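Local coordinates for protein group 3 allergen SMIPP-S YvT004A06 (Sarcoptes scabiei type hominis, PDB 3H7T) that is an inactivated paralogue of scabies mite serine proteases, with a trypsin-like fold but probably without peptidase activity, at residues S52-S57 / G64-A69; M68-Y73 / E90-I95. All blocks are in the same frame, centred on the assembly; numbering follows the deposited sequence.

Contact 1 of 2, residues S52-S57 / G64-A69; sequences SIHYGS and GTSVMA
Tyr55 and Thr65 lie side by side next to the connecting loop of an antiparallel beta hairpin, strands 51-55 and 65-74, in the six-stranded barrel of the trypsin-like fold. Their side chains point the same way, and Thr65 sits over one face of the Tyr55 ring: Thr65 CB is 3.9 Å from the ring centroid and 23° off the normal, a CH-pi contact displaced toward the hydroxyl-bearing rim. Tyr55 reaches this place because its CG stands between the backbone N and the carbonyl carbon (chi1 70°), which leans the ring across toward strand 65-74, beneath Thr65. The ring edge meets Val67, with Tyr55 CE2 4.1 Å from Val67 CG1, while the hydroxyl is bound by the backbone N of Lys96. Farther along this face, the same Val67 CG1 lies 3.8 Å from Ile53 CB, and the ethyl arm of Ile53 runs on to Ala69 CB. Ile53 and Tyr55 also touch Val16 of the adjacent strand 15-20, so these side chains belong to the barrel interior.

Ser52, His54 and Ser66 occupy the other face. Ser66 OG stands near the plane of the imidazole, at its ND1 edge, but ND1 is buried without a polar partner in the model; NE2 makes weak hydrogen bonds to the carbonyls of Tyr59 and Thr62 in the connecting loop.

Two reciprocal backbone pairs, Ile53 with Val67 and Tyr55 with Thr65, establish the register, and the strand axes run at 154°. Gly64 lies close against the Tyr55 carbonyl, its CA 3.4 Å from Tyr55 O in a CA-H...O contact. Its neighbour completes the last pair: Thr65 N donates to Tyr55 O at 3.1 Å.

Contact 2 of 2, residues M68-Y73 / E90-I95; sequences MAKKIY and ETEMPI
Glu90 faces both Lys70 and Lys71 across a classic beta bulge, in which strand 65-74 carries an extra residue against strand 87-91 of the antiparallel trypsin-like barrel. The backbone evidence is a carbonyl with two donors: Lys70 N binds Glu90 O at 2.7 Å, nearly straight at 171°, whereas Lys71 N reaches the same oxygen only weakly. Glu90 N returns a bond to Lys71 O, and beyond the bulge Glu92 N donates to Met68 O at 2.8 Å. The register accordingly slips by one residue between the Ala69–Thr91 and Lys71–Glu90 pairs.

The charged interactions gather on the Glu90 carboxylate. Its chain is extended, CG anti to the backbone N (chi1 180°), and runs beside both lysines, pointing the same way as each. Lys70 bends at chi3 and brings NZ to 3.4 Å from Glu90 OE2, a salt bridge; Lys71 NZ makes a long one to Glu90 OE1 at 3.8 Å. A water spans the second lysine and the carboxylate, accepting from Lys71 NZ and donating to Glu90 OE2. Such positive surroundings would be expected to keep Glu90 ionised.

Packing between the chains is slight. The aliphatic part of Lys70 crosses Glu92 at about a right angle, Lys70 CD coming to 3.8 Å from Glu92 OE1, and Met68 CB makes an apolar contact with Glu92 CG.

An aromatic hydroxyl completes the grip on the carboxylate and helps fix its rotation. The Tyr73 ring and the carboxylate are nearly coplanar, 17° apart, and Tyr73 OH donates to Glu90 OE1 at 3.1 Å, nearly along the C-O bond.

In the fold
The centres of contacts 1 and 2 lie about 10 Å apart on the same side of the chain's centre, both in the six-stranded antiparallel barrel. Strand 65-74 joins them, pairing with 51-55 in its first half and with 87-91 farther on; Met68 and Ala69 belong to both contacts. Along the chain the order is 52-57, 64-69, 68-73 and 90-95. The two also pack directly: Val67 CG1 is 3.8 Å from Thr91 CG2, and Tyr55 CE1 is 3.6 Å from Ile95 CG2. Together they join three neighbouring strands of the barrel, away from the annotated zinc sites.

Contact 1 of 2, residues S52-S57 / G64-A69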
loop_
_atom_site.group_PDB
_atom_site.type_symbol
_atom_site.label_atom_id
_atom_site.label_comp_id
_atom_site.label_asym_id
_atom_site.label_seq_id
_atom_site.Cartn_x
_atom_site.Cartn_y
_atom_site.Cartn_z
ATOM N N SER A 52 14.908 -0.673 -3.870
ATOM C CA SER A 52 14.677 -0.870 -5.297
ATOM C C SER A 52 13.178 -0.857 -5.599
ATOM O O SER A 52 12.369 -1.335 -4.803
ATOM C CB SER A 52 15.292 -2.198 -5.755
ATOM O OG SER A 52 15.235 -2.323 -7.169
ATOM N N ILE A 53 12.822 -0.299 -6.751
ATOM C CA ILE A 53 11.447 -0.299 -7.234
ATOM C C ILE A 53 11.364 -1.226 -8.444
ATOM O O ILE A 53 12.042 -0.996 -9.453
ATOM C CB ILE A 53 10.958 1.133 -7.602
ATOM C CG1 ILE A 53 10.876 2.015 -6.354
ATOM C CG2 ILE A 53 9.596 1.095 -8.288
ATOM C CD1 ILE A 53 12.156 2.807 -6.085
ATOM N N HIS A 54 10.532 -2.260 -8.335
ATOM C CA HIS A 54 10.373 -3.265 -9.389
ATOM C C HIS A 54 9.023 -3.062 -10.063
ATOM O O HIS A 54 7.981 -3.172 -9.413
ATOM C CB HIS A 54 10.506 -4.683 -8.799
ATOM C CG HIS A 54 10.297 -5.785 -9.795
ATOM N ND1 HIS A 54 11.204 -6.072 -10.791
ATOM C CD2 HIS A 54 9.295 -6.686 -9.930
ATOM C CE1 HIS A 54 10.763 -7.093 -11.505
ATOM N NE2 HIS A 54 9.604 -7.480 -11.005
ATOM N N TYR A 55 9.052 -2.748 -11.360
ATOM C CA TYR A 55 7.845 -2.399 -12.110
ATOM C C TYR A 55 7.694 -3.142 -13.445
ATOM O O TYR A 55 8.669 -3.674 -13.985
ATOM C CB TYR A 55 7.761 -0.879 -12.324
ATOM C CG TYR A 55 8.761 -0.247 -13.284
ATOM C CD1 TYR A 55 8.485 -0.156 -14.649
ATOM C CD2 TYR A 55 9.955 0.305 -12.817
ATOM C CE1 TYR A 55 9.375 0.447 -15.528
ATOM C CE2 TYR A 55 10.859 0.907 -13.687
ATOM C CZ TYR A 55 10.559 0.982 -15.043
ATOM O OH TYR A 55 11.442 1.585 -15.915
ATOM N N GLY A 56 6.461 -3.174 -13.951
ATOM C CA GLY A 56 6.147 -3.767 -15.249
ATOM C C GLY A 56 6.138 -5.284 -15.308
ATOM O O GLY A 56 6.243 -5.859 -16.388
ATOM N N SER A 57 5.999 -5.935 -14.156
ATOM C CA SER A 57 5.976 -7.395 -14.105
ATOM C C SER A 57 4.901 -7.923 -13.155
ATOM O O SER A 57 4.637 -7.318 -12.117
ATOM C CB SER A 57 7.351 -7.928 -13.687
ATOM O OG SER A 57 7.361 -9.343 -13.646
ATOM N N GLY A 64 10.939 -7.640 -14.924
ATOM C CA GLY A 64 10.505 -6.292 -15.234
ATOM C C GLY A 64 11.703 -5.390 -15.357
ATOM O O GLY A 64 12.707 -5.731 -15.988
ATOM N N THR A 65 11.588 -4.242 -14.720
ATOM C CA THR A 65 12.666 -3.284 -14.659
ATOM C C THR A 65 12.813 -2.888 -13.204
ATOM O O THR A 65 11.819 -2.767 -12.481
ATOM C CB THR A 65 12.343 -2.065 -15.532
ATOM O OG1 THR A 65 11.843 -2.518 -16.799
ATOM C CG2 THR A 65 13.584 -1.191 -15.746
ATOM N N SER A 66 14.055 -2.734 -12.768
ATOM C CA SER A 66 14.342 -2.288 -11.415
ATOM C C SER A 66 15.073 -0.962 -11.488
ATOM O O SER A 66 15.918 -0.753 -12.358
ATOM C CB SER A 66 15.171 -3.323 -10.663
ATOM O OG SER A 66 14.475 -4.560 -10.582
ATOM N N VAL A 67 14.718 -0.064 -10.580
ATOM C CA VAL A 67 15.303 1.267 -10.527
ATOM C C VAL A 67 15.539 1.600 -9.058
ATOM O O VAL A 67 14.689 1.323 -8.200
ATOM C CB VAL A 67 14.397 2.318 -11.241
ATOM C CG1 VAL A 67 13.019 2.417 -10.580
ATOM C CG2 VAL A 67 15.072 3.683 -11.309
ATOM N N MET A 68 16.708 2.163 -8.773
ATOM C CA MET A 68 17.097 2.496 -7.412
ATOM C C MET A 68 16.321 3.713 -6.911
ATOM O O MET A 68 15.910 4.566 -7.702
ATOM C CB MET A 68 18.603 2.777 -7.362
ATOM C CG MET A 68 19.352 2.083 -6.226
ATOM S SD MET A 68 19.123 0.286 -6.198
ATOM C CE MET A 68 20.721 -0.269 -5.599
ATOM N N ALA A 69 16.113 3.781 -5.600
ATOM C CA ALA A 69 15.537 4.975 -4.980
ATOM C C ALA A 69 16.598 6.059 -4.853
ATOM O O ALA A 69 17.777 5.762 -4.649
ATOM C CB ALA A 69 14.967 4.646 -3.622
#

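Contact 2 of 2, residues M68-Y73 / E90-I95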
loop_
_atom_site.group_PDB
_atom_site.type_symbol
_atom_site.label_atom_id
_atom_site.label_comp_id
_atom_site.label_asym_id
_atom_site.label_seq_id
_atom_site.Cartn_x
_atom_site.Cartn_y
_atom_site.Cartn_z
ATOM N N MET A 68 16.708 2.163 -8.773
ATOM C CA MET A 68 17.097 2.496 -7.412
ATOM C C MET A 68 16.321 3.713 -6.911
ATOM O O MET A 68 15.910 4.566 -7.702
ATOM C CB MET A 68 18.603 2.777 -7.362
ATOM C CG MET A 68 19.352 2.083 -6.226
ATOM S SD MET A 68 19.123 0.286 -6.198
ATOM C CE MET A 68 20.721 -0.269 -5.599
ATOM N N ALA A 69 16.113 3.781 -5.600
ATOM C CA ALA A 69 15.537 4.975 -4.980
ATOM C C ALA A 69 16.598 6.059 -4.853
ATOM O O ALA A 69 17.777 5.762 -4.649
ATOM C CB ALA A 69 14.967 4.646 -3.622
ATOM N N LYS A 70 16.164 7.311 -4.979
ATOM C CA LYS A 70 17.032 8.468 -4.787
ATOM C C LYS A 70 16.757 9.135 -3.440
ATOM O O LYS A 70 17.680 9.354 -2.657
ATOM C CB LYS A 70 16.840 9.469 -5.930
ATOM C CG LYS A 70 17.787 10.661 -5.897
ATOM C CD LYS A 70 17.854 11.355 -7.251
ATOM C CE LYS A 70 16.596 12.159 -7.539
ATOM N NZ LYS A 70 16.641 12.777 -8.892
ATOM N N LYS A 71 15.489 9.462 -3.186
ATOM C CA LYS A 71 15.072 10.101 -1.938
ATOM C C LYS A 71 13.825 9.431 -1.356
ATOM O O LYS A 71 12.975 8.928 -2.092
ATOM C CB LYS A 71 14.788 11.591 -2.162
ATOM C CG LYS A 71 15.986 12.410 -2.633
ATOM C CD LYS A 71 15.523 13.708 -3.265
ATOM C CE LYS A 71 16.605 14.343 -4.127
ATOM N NZ LYS A 71 16.070 15.501 -4.902
ATOM N N ILE A 72 13.734 9.441 -0.028
ATOM C CA ILE A 72 12.599 8.891 0.698
ATOM C C ILE A 72 11.938 10.016 1.498
ATOM O O ILE A 72 12.606 10.710 2.265
ATOM C CB ILE A 72 13.028 7.767 1.681
ATOM C CG1 ILE A 72 13.832 6.655 0.976
ATOM C CG2 ILE A 72 11.818 7.198 2.432
ATOM C CD1 ILE A 72 13.156 6.023 -0.236
ATOM N N TYR A 73 10.632 10.180 1.324
ATOM C CA TYR A 73 9.881 11.207 2.046
ATOM C C TYR A 73 8.924 10.562 3.026
ATOM O O TYR A 73 8.038 9.804 2.627
ATOM C CB TYR A 73 9.119 12.106 1.071
ATOM C CG TYR A 73 10.020 12.768 0.065
ATOM C CD1 TYR A 73 10.512 14.057 0.283
ATOM C CD2 TYR A 73 10.401 12.102 -1.102
ATOM C CE1 TYR A 73 11.352 14.667 -0.641
ATOM C CE2 TYR A 73 11.237 12.705 -2.029
ATOM C CZ TYR A 73 11.707 13.987 -1.792
ATOM O OH TYR A 73 12.542 14.582 -2.710
ATOM N N GLU A 90 11.204 8.767 -4.365
ATOM C CA GLU A 90 11.619 9.325 -5.647
ATOM C C GLU A 90 12.667 8.401 -6.259
ATOM O O GLU A 90 13.606 7.989 -5.577
ATOM C CB GLU A 90 12.164 10.749 -5.481
ATOM C CG GLU A 90 12.617 11.385 -6.790
ATOM C CD GLU A 90 13.088 12.822 -6.639
ATOM O OE1 GLU A 90 13.029 13.382 -5.520
ATOM O OE2 GLU A 90 13.510 13.400 -7.659
ATOM N N THR A 91 12.497 8.069 -7.536
ATOM C CA THR A 91 13.421 7.167 -8.228
ATOM C C THR A 91 14.664 7.896 -8.736
ATOM O O THR A 91 14.637 9.116 -8.961
ATOM C CB THR A 91 12.730 6.401 -9.388
ATOM O OG1 THR A 91 12.183 7.327 -10.338
ATOM C CG2 THR A 91 11.616 5.515 -8.855
ATOM N N GLU A 92 15.756 7.142 -8.885
ATOM C CA GLU A 92 17.012 7.650 -9.446
ATOM C C GLU A 92 16.857 8.026 -10.913
ATOM O O GLU A 92 17.342 9.070 -11.353
ATOM C CB GLU A 92 18.130 6.610 -9.303
ATOM C CG GLU A 92 18.802 6.577 -7.935
ATOM C CD GLU A 92 19.896 7.625 -7.766
ATOM O OE1 GLU A 92 20.003 8.547 -8.605
ATOM O OE2 GLU A 92 20.657 7.526 -6.778
ATOM N N MET A 93 16.187 7.153 -11.661
ATOM C CA MET A 93 15.901 7.366 -13.074
ATOM C C MET A 93 14.386 7.300 -13.273
ATOM O O MET A 93 13.689 6.688 -12.464
ATOM C CB MET A 93 16.602 6.300 -13.927
ATOM C CG MET A 93 18.110 6.218 -13.727
ATOM N N PRO A 94 13.867 7.935 -14.341
ATOM C CA PRO A 94 12.421 7.915 -14.573
ATOM C C PRO A 94 11.878 6.520 -14.881
ATOM O O PRO A 94 12.546 5.715 -15.523
ATOM C CB PRO A 94 12.246 8.830 -15.791
ATOM C CG PRO A 94 13.458 9.689 -15.799
ATOM C CD PRO A 94 14.557 8.810 -15.309
ATOM N N ILE A 95 10.672 6.249 -14.397
ATOM C CA ILE A 95 9.984 4.999 -14.680
ATOM C C ILE A 95 9.433 5.059 -16.103
ATOM O O ILE A 95 8.777 6.035 -16.484
ATOM C CB ILE A 95 8.835 4.747 -13.659
ATOM C CG1 ILE A 95 9.392 4.682 -12.234
ATOM C CG2 ILE A 95 8.075 3.469 -13.996
ATOM C CD1 ILE A 95 8.332 4.708 -11.136
HETATM O O HOH W 1 14.205 15.679 -6.890
#